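Local coordinates for capsid protein (Penaeus vannamei nodavirus, PDB 5YKZ) that probably builds the dimeric spikes of the shrimp nodavirus particle through its protruding domain, which pairs with a second copy, at residues Y39-A44 with T110-I115. Residues are numbered along the deposited sequence; the frame is centred on the assembly and turned at random.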
loop_
_atom_site.group_PDB
_atom_site.type_symbol
_atom_site.label_atom_id
_atom_site.label_comp_id
_atom_site.label_asym_id
_atom_site.label_seq_id
_atom_site.Cartn_x
_atom_site.Cartn_y
_atom_site.Cartn_z
ATOM N N TYR B 39 -8.584 -13.247 -0.109
ATOM C CA TYR B 39 -7.844 -12.141 -0.757
ATOM C C TYR B 39 -7.091 -11.352 0.241
ATOM O O TYR B 39 -7.530 -11.292 1.437
ATOM C CB TYR B 39 -8.819 -11.244 -1.534
ATOM C CG TYR B 39 -9.517 -11.948 -2.623
ATOM C CD1 TYR B 39 -8.935 -12.026 -3.883
ATOM C CD2 TYR B 39 -10.753 -12.563 -2.463
ATOM C CE1 TYR B 39 -9.548 -12.729 -4.915
ATOM C CE2 TYR B 39 -11.370 -13.244 -3.513
ATOM C CZ TYR B 39 -10.735 -13.302 -4.703
ATOM O OH TYR B 39 -11.403 -13.967 -5.751
ATOM N N LEU B 40 -6.078 -10.671 -0.150
ATOM C CA LEU B 40 -5.374 -9.648 0.687
ATOM C C LEU B 40 -5.677 -8.289 0.118
ATOM O O LEU B 40 -5.614 -8.115 -1.130
ATOM C CB LEU B 40 -3.925 -9.947 0.579
ATOM C CG LEU B 40 -3.039 -9.303 1.551
ATOM C CD1 LEU B 40 -3.214 -9.830 3.015
ATOM C CD2 LEU B 40 -1.580 -9.397 1.122
ATOM N N LEU B 41 -5.942 -7.318 0.952
ATOM C CA LEU B 41 -6.190 -5.949 0.533
ATOM C C LEU B 41 -5.115 -5.059 1.053
ATOM O O LEU B 41 -4.782 -5.114 2.251
ATOM C CB LEU B 41 -7.537 -5.419 1.056
ATOM C CG LEU B 41 -8.694 -6.371 1.058
ATOM C CD1 LEU B 41 -9.941 -5.739 1.576
ATOM C CD2 LEU B 41 -8.966 -6.955 -0.351
ATOM N N THR B 42 -4.527 -4.178 0.213
ATOM C CA THR B 42 -3.499 -3.248 0.596
ATOM C C THR B 42 -3.886 -1.857 0.149
ATOM O O THR B 42 -4.508 -1.704 -0.933
ATOM C CB THR B 42 -2.150 -3.684 -0.041
ATOM O OG1 THR B 42 -2.307 -3.792 -1.513
ATOM C CG2 THR B 42 -1.718 -4.981 0.483
ATOM N N PRO B 43 -3.550 -0.824 0.900
ATOM C CA PRO B 43 -3.997 0.541 0.568
ATOM C C PRO B 43 -3.228 1.172 -0.563
ATOM O O PRO B 43 -2.037 0.869 -0.729
ATOM C CB PRO B 43 -3.728 1.309 1.882
ATOM C CG PRO B 43 -2.563 0.555 2.497
ATOM C CD PRO B 43 -2.810 -0.879 2.196
ATOM N N ALA B 44 -3.791 2.121 -1.243
ATOM C CA ALA B 44 -3.126 2.900 -2.287
ATOM C C ALA B 44 -3.919 4.134 -2.591
ATOM O O ALA B 44 -5.196 4.095 -2.507
ATOM C CB ALA B 44 -2.924 2.092 -3.558
ATOM N N THR B 110 -9.317 7.510 -2.108
ATOM C CA THR B 110 -8.282 6.513 -1.778
ATOM C C THR B 110 -8.907 5.158 -2.064
ATOM O O THR B 110 -10.095 5.038 -2.354
ATOM C CB THR B 110 -7.779 6.632 -0.365
ATOM O OG1 THR B 110 -8.761 6.193 0.556
ATOM C CG2 THR B 110 -7.320 8.044 -0.041
ATOM N N GLY B 111 -8.099 4.101 -1.952
ATOM C CA GLY B 111 -8.562 2.785 -2.284
ATOM C C GLY B 111 -7.621 1.700 -1.850
ATOM O O GLY B 111 -6.745 1.895 -0.981
ATOM N N PHE B 112 -7.824 0.557 -2.448
ATOM C CA PHE B 112 -7.082 -0.645 -2.100
ATOM C C PHE B 112 -6.918 -1.513 -3.312
ATOM O O PHE B 112 -7.732 -1.464 -4.255
ATOM C CB PHE B 112 -7.726 -1.422 -0.910
ATOM C CG PHE B 112 -9.174 -1.758 -1.132
ATOM C CD1 PHE B 112 -10.152 -0.851 -0.783
ATOM C CD2 PHE B 112 -9.523 -2.982 -1.591
ATOM C CE1 PHE B 112 -11.486 -1.179 -0.930
ATOM C CE2 PHE B 112 -10.864 -3.322 -1.699
ATOM C CZ PHE B 112 -11.835 -2.402 -1.378
ATOM N N ASN B 113 -5.868 -2.327 -3.293
ATOM C CA ASN B 113 -5.663 -3.421 -4.219
ATOM C C ASN B 113 -6.158 -4.673 -3.692
ATOM O O ASN B 113 -5.965 -4.934 -2.512
ATOM C CB ASN B 113 -4.175 -3.525 -4.579
ATOM C CG ASN B 113 -3.809 -2.335 -5.576
ATOM O OD1 ASN B 113 -4.502 -2.069 -6.522
ATOM N ND2 ASN B 113 -2.952 -1.653 -5.235
ATOM N N ILE B 114 -6.851 -5.480 -4.498
ATOM C CA ILE B 114 -7.321 -6.808 -4.121
ATOM C C ILE B 114 -6.377 -7.805 -4.742
ATOM O O ILE B 114 -6.281 -7.915 -5.979
ATOM C CB ILE B 114 -8.736 -7.061 -4.580
ATOM C CG1 ILE B 114 -9.688 -5.935 -4.121
ATOM C CG2 ILE B 114 -9.170 -8.446 -4.124
ATOM C CD1 ILE B 114 -11.129 -6.212 -4.440
ATOM N N ILE B 115 -5.614 -8.474 -3.922
ATOM C CA ILE B 115 -4.489 -9.340 -4.308
ATOM C C ILE B 115 -4.931 -10.766 -4.139
ATOM O O ILE B 115 -5.543 -11.157 -3.187
ATOM C CB ILE B 115 -3.279 -9.068 -3.444
ATOM C CG1 ILE B 115 -2.905 -7.613 -3.566
ATOM C CG2 ILE B 115 -2.128 -9.952 -3.886
ATOM C CD1 ILE B 115 -1.993 -7.099 -2.576
HETATM O O HOH W 1 -1.416 -1.457 -2.589
#
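A water held by three groups joins the two strands: it meets T42 OG1 at 2.7 Å, donates to P43 O and accepts from N113 ND2. With chi1 at 56°, T42 OG1 lies between its own N and carbonyl carbon, where it meets this water. Beneath it the backbones pair directly. N113 N donates to T42 O at 2.8 Å, while the CA-H of F112 adds a weaker contact to the same oxygen. N113 O accepts T42 N in return, closing one of three hydrogen-bonded pairs between the antiparallel strands 39-44 and 111-115; L40 with I115 and A44 with G111 are the others. P43 has no amide hydrogen to give, but it sits at a non-hydrogen-bonded position opposite F112, where none is asked of it by this neighbour. The bonding is less straight at the A44 end: G111 N to A44 O bends to 136° at the hydrogen.

The two faces differ in chemistry. On one, L41 lies alongside both F112 and I114, with L41 CD2 4.0 Å from I114 CG1, and CG2 of I114 meets the Y39 ring at CD1, 3.6 Å away. Strand 66-73 covers L41 and P43, so branched and aromatic side chains suit this hydrophobic interior. On the other, the I115 side chain crosses that of T42 at about a right angle, bringing CD1 to 3.5 Å from OG1. L40, T42 and I115 pack there against the second subunit. Backbone bonding thus fixes the register, while side chains divide the strand pair into an oily core face and a mixed, partly hydrated face at the dimer interface.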